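Phosphoglycerate dehydrogenase (Lactobacillus plantarum, PDB 3EVT) probably catalyses the NAD-dependent oxidation of 3-phosphoglycerate to 3-phosphohydroxypyruvate, as a member of the D-isomer specific 2-hydroxyacid dehydrogenase family. Local coordinates at residues T26-D29 against A30-T34; P290-A293 against A294-Q298. All coordinates share one frame; numbering follows the deposited sequence.

Both interactions lie in the domain built on the five-stranded parallel sheet, apart from the seven-stranded Rossmann-type sheet that probably binds NAD. Interaction 1 is the turn that leaves an edge strand, 26-29. Interaction 2 is a pair of turns in helix 284-302, near the C-terminus, which packs back on that sheet. Their centres are about 19 Å apart. They meet through aromatic rings: F27 CZ of strand 26-29 lies 3.7 Å from F296 CE2 of the helix. V4 of strand 3-6 joins the two, as it touches F27, F292 and F296. The centre of interaction 1 is about 33 Å from the centre of the chain, and that of interaction 2 about 17 Å.

Interaction 1: residues T26-D29 against A30-T34; sequences TFKD and AAAVT
K28 reaches past the turn that follows its own strand and grips the backbone of A32. Its NZ donates a hydrogen bond to A32 O at 2.5 Å, a short distance. The ammonium group stands above the carbonyl plane, 43° out of it. CG is anti to the backbone N (chi1 -161°), and the chain runs extended until it bends at chi4, which turns NZ onto the carbonyl. NZ also forms a salt bridge with D37, so one ammonium group serves two acceptors.

The backbone makes a type I beta turn from D29 to A32. Its closing bond, A32 N to D29 O, is weak at 3.1 Å. The D29 side chain adds a second link, in the pattern of an Asx turn. Its CG is anti to the backbone N, which carries OD1 forward over the turn. A31 N points almost straight at OD1 (177°), but the bond is long and weak at 3.3 Å.

The apolar contacts are few. The CE methylene of K28 lies 4.3 Å from A32 CB. A30 packs on L5 of strand 3-6. The T34 methyl CG2 lies beside the charged end of the lysine, 3.7 Å from K28 NZ.

With an alanine here instead of K28, A32 O is likely to lose this donor and D37 its charged mate, so that one of the ties holding the 30-34 loop would go. Beside one weak closing bond and one weak Asx-turn bond from D29, the lysine supplies a charged tether at the surface between the end of strand 26-29 and the loop leading to strand 41-45.

Interaction 2: residues P290-A293 against A294-Q298; sequences PIFA and ANFAQ
The helix is kinked at P290, whose N has no hydrogen to give to the preceding turn, and from P290 O onward regular bonding resumes with four hydrogen bonds from N-H of i+4 to C=O of i: A294 N to P290 O, N295 N to I291 O, F296 N to F292 O and A297 N to A293 O.

F292 and F296 stand in file on one flank of the helix. Both have CG anti to the backbone N (chi1 near 180°), which sends the rings off the helix in the same direction and brings F292 CZ to 4.0 Å from F296 CB. The planes differ by 25°, but with centroids 5.6 Å apart the rings are too far displaced for a true stack. The closer contact is CH-pi: F296 CB sits over one face of the F292 ring, toward its rim.

This aromatic flank of helix 284-302 packs on the five-stranded parallel sheet, as expected where a C-terminal helix of this family returns to the N-terminal domain. F292 stacks on Y45, and F296 meets Y22 and W25 edge-to-face.

I291 CG2 lies 3.9 Å from N295 ND2. The N295 amide is buried and satisfied: OD1 accepts from V306 N and R307 N, and ND2 donates to Q66 OE1. P290 packs against G137 of the second subunit.

Interaction 1: residues T26-D29 against A30-T34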
loop_
_atom_site.group_PDB
_atom_site.type_symbol
_atom_site.label_atom_id
_atom_site.label_comp_id
_atom_site.label_asym_id
_atom_site.label_seq_id
_atom_site.Cartn_x
_atom_site.Cartn_y
_atom_site.Cartn_z
ATOM N N THR A 26 21.486 16.718 -19.895
ATOM C CA THR A 26 22.857 16.339 -19.607
ATOM C C THR A 26 23.032 16.092 -18.109
ATOM O O THR A 26 22.761 16.983 -17.280
ATOM C CB THR A 26 23.859 17.464 -19.974
ATOM O OG1 THR A 26 23.575 17.946 -21.282
ATOM C CG2 THR A 26 25.253 16.920 -19.986
ATOM N N PHE A 27 23.509 14.897 -17.775
ATOM C CA PHE A 27 23.843 14.542 -16.404
ATOM C C PHE A 27 25.353 14.710 -16.194
ATOM O O PHE A 27 26.147 13.830 -16.480
ATOM C CB PHE A 27 23.272 13.146 -16.101
ATOM C CG PHE A 27 21.792 13.091 -16.310
ATOM C CD1 PHE A 27 20.931 13.451 -15.263
ATOM C CD2 PHE A 27 21.258 12.840 -17.584
ATOM C CE1 PHE A 27 19.556 13.489 -15.444
ATOM C CE2 PHE A 27 19.877 12.867 -17.783
ATOM C CZ PHE A 27 19.012 13.184 -16.705
ATOM N N LYS A 28 25.750 15.885 -15.724
ATOM C CA LYS A 28 27.186 16.187 -15.690
ATOM C C LYS A 28 27.927 15.920 -14.359
ATOM O O LYS A 28 27.704 16.597 -13.349
ATOM C CB LYS A 28 27.460 17.629 -16.148
ATOM C CG LYS A 28 28.935 17.817 -16.570
ATOM C CD LYS A 28 29.183 19.044 -17.458
ATOM C CE LYS A 28 30.413 18.807 -18.369
ATOM N NZ LYS A 28 31.359 19.979 -18.422
ATOM N N ASP A 29 28.824 14.949 -14.384
ATOM C CA ASP A 29 29.770 14.726 -13.288
ATOM C C ASP A 29 30.368 16.055 -12.780
ATOM O O ASP A 29 30.878 16.850 -13.559
ATOM C CB ASP A 29 30.878 13.784 -13.786
ATOM C CG ASP A 29 31.714 13.175 -12.649
ATOM O OD1 ASP A 29 31.756 13.752 -11.526
ATOM O OD2 ASP A 29 32.353 12.120 -12.906
ATOM N N ALA A 30 30.301 16.298 -11.473
ATOM C CA ALA A 30 30.804 17.566 -10.934
ATOM C C ALA A 30 32.305 17.839 -11.159
ATOM O O ALA A 30 32.760 18.967 -11.012
ATOM C CB ALA A 30 30.485 17.659 -9.472
ATOM N N ALA A 31 33.072 16.799 -11.475
ATOM C CA ALA A 31 34.493 16.958 -11.749
ATOM C C ALA A 31 34.690 17.690 -13.078
ATOM O O ALA A 31 35.553 18.568 -13.212
ATOM C CB ALA A 31 35.194 15.578 -11.780
ATOM N N ALA A 32 33.890 17.315 -14.066
ATOM C CA ALA A 32 34.060 17.816 -15.415
ATOM C C ALA A 32 33.282 19.109 -15.689
ATOM O O ALA A 32 33.277 19.605 -16.817
ATOM C CB ALA A 32 33.663 16.739 -16.410
ATOM N N VAL A 33 32.614 19.653 -14.677
ATOM C CA VAL A 33 31.860 20.899 -14.913
ATOM C C VAL A 33 32.825 22.068 -15.180
ATOM O O VAL A 33 34.035 21.932 -15.035
ATOM C CB VAL A 33 30.890 21.234 -13.753
ATOM C CG1 VAL A 33 31.558 20.977 -12.458
ATOM C CG2 VAL A 33 30.428 22.693 -13.834
ATOM N N THR A 34 32.296 23.209 -15.601
ATOM C CA THR A 34 33.148 24.350 -15.912
ATOM C C THR A 34 32.258 25.546 -15.771
ATOM O O THR A 34 31.045 25.387 -15.733
ATOM C CB THR A 34 33.560 24.392 -17.367
ATOM O OG1 THR A 34 32.792 25.418 -18.001
ATOM C CG2 THR A 34 33.319 23.063 -18.064
#

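Interaction 2: residues P290-A293 against A294-Q298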
loop_
_atom_site.group_PDB
_atom_site.type_symbol
_atom_site.label_atom_id
_atom_site.label_comp_id
_atom_site.label_asym_id
_atom_site.label_seq_id
_atom_site.Cartn_x
_atom_site.Cartn_y
_atom_site.Cartn_z
ATOM N N PRO A 290 16.705 6.061 -6.025
ATOM C CA PRO A 290 15.269 6.084 -6.394
ATOM C C PRO A 290 14.532 7.330 -5.880
ATOM O O PRO A 290 13.557 7.769 -6.521
ATOM C CB PRO A 290 14.708 4.851 -5.692
ATOM C CG PRO A 290 15.866 3.908 -5.562
ATOM C CD PRO A 290 17.076 4.807 -5.333
ATOM N N ILE A 291 14.977 7.876 -4.735
ATOM C CA ILE A 291 14.407 9.131 -4.230
ATOM C C ILE A 291 14.609 10.286 -5.234
ATOM O O ILE A 291 13.647 10.917 -5.640
ATOM C CB ILE A 291 14.867 9.515 -2.787
ATOM C CG1 ILE A 291 14.339 8.488 -1.779
ATOM C CG2 ILE A 291 14.309 10.908 -2.384
ATOM C CD1 ILE A 291 14.983 8.602 -0.345
ATOM N N PHE A 292 15.845 10.526 -5.636
ATOM C CA PHE A 292 16.170 11.461 -6.724
ATOM C C PHE A 292 15.451 11.146 -8.062
ATOM O O PHE A 292 14.826 12.017 -8.627
ATOM C CB PHE A 292 17.680 11.480 -7.007
ATOM C CG PHE A 292 18.032 12.411 -8.122
ATOM C CD1 PHE A 292 17.766 13.783 -7.985
ATOM C CD2 PHE A 292 18.554 11.929 -9.308
ATOM C CE1 PHE A 292 18.041 14.648 -9.020
ATOM C CE2 PHE A 292 18.818 12.776 -10.358
ATOM C CZ PHE A 292 18.571 14.124 -10.224
ATOM N N ALA A 293 15.536 9.912 -8.534
ATOM C CA ALA A 293 14.864 9.494 -9.769
ATOM C C ALA A 293 13.362 9.842 -9.767
ATOM O O ALA A 293 12.825 10.395 -10.758
ATOM C CB ALA A 293 15.082 7.953 -10.020
ATOM N N ALA A 294 12.696 9.587 -8.644
ATOM C CA ALA A 294 11.248 9.946 -8.513
ATOM C C ALA A 294 11.008 11.438 -8.439
ATOM O O ALA A 294 10.136 11.953 -9.147
ATOM C CB ALA A 294 10.614 9.245 -7.302
ATOM N N ASN A 295 11.765 12.156 -7.609
ATOM C CA ASN A 295 11.629 13.614 -7.555
ATOM C C ASN A 295 11.982 14.316 -8.882
ATOM O O ASN A 295 11.341 15.313 -9.260
ATOM C CB ASN A 295 12.448 14.211 -6.429
ATOM C CG ASN A 295 11.752 14.097 -5.062
ATOM O OD1 ASN A 295 10.523 14.127 -4.983
ATOM N ND2 ASN A 295 12.535 14.006 -3.996
ATOM N N PHE A 296 12.982 13.799 -9.584
ATOM C CA PHE A 296 13.346 14.339 -10.878
ATOM C C PHE A 296 12.278 14.049 -11.964
ATOM O O PHE A 296 11.976 14.917 -12.759
ATOM C CB PHE A 296 14.735 13.827 -11.289
ATOM C CG PHE A 296 15.237 14.341 -12.643
ATOM C CD1 PHE A 296 15.697 15.632 -12.796
ATOM C CD2 PHE A 296 15.314 13.481 -13.731
ATOM C CE1 PHE A 296 16.176 16.099 -14.044
ATOM C CE2 PHE A 296 15.777 13.926 -14.969
ATOM C CZ PHE A 296 16.222 15.233 -15.130
ATOM N N ALA A 297 11.696 12.854 -11.996
ATOM C CA ALA A 297 10.652 12.564 -12.974
ATOM C C ALA A 297 9.459 13.518 -12.858
ATOM O O ALA A 297 8.914 13.987 -13.863
ATOM C CB ALA A 297 10.212 11.067 -12.908
ATOM N N GLN A 298 9.119 13.858 -11.617
ATOM C CA GLN A 298 7.985 14.684 -11.298
ATOM C C GLN A 298 8.348 16.135 -11.568
ATOM O O GLN A 298 7.562 16.869 -12.168
ATOM C CB GLN A 298 7.626 14.471 -9.841
ATOM C CG GLN A 298 6.423 15.211 -9.332
ATOM C CD GLN A 298 5.194 14.990 -10.179
ATOM O OE1 GLN A 298 5.021 13.956 -10.838
ATOM N NE2 GLN A 298 4.336 15.992 -10.199
#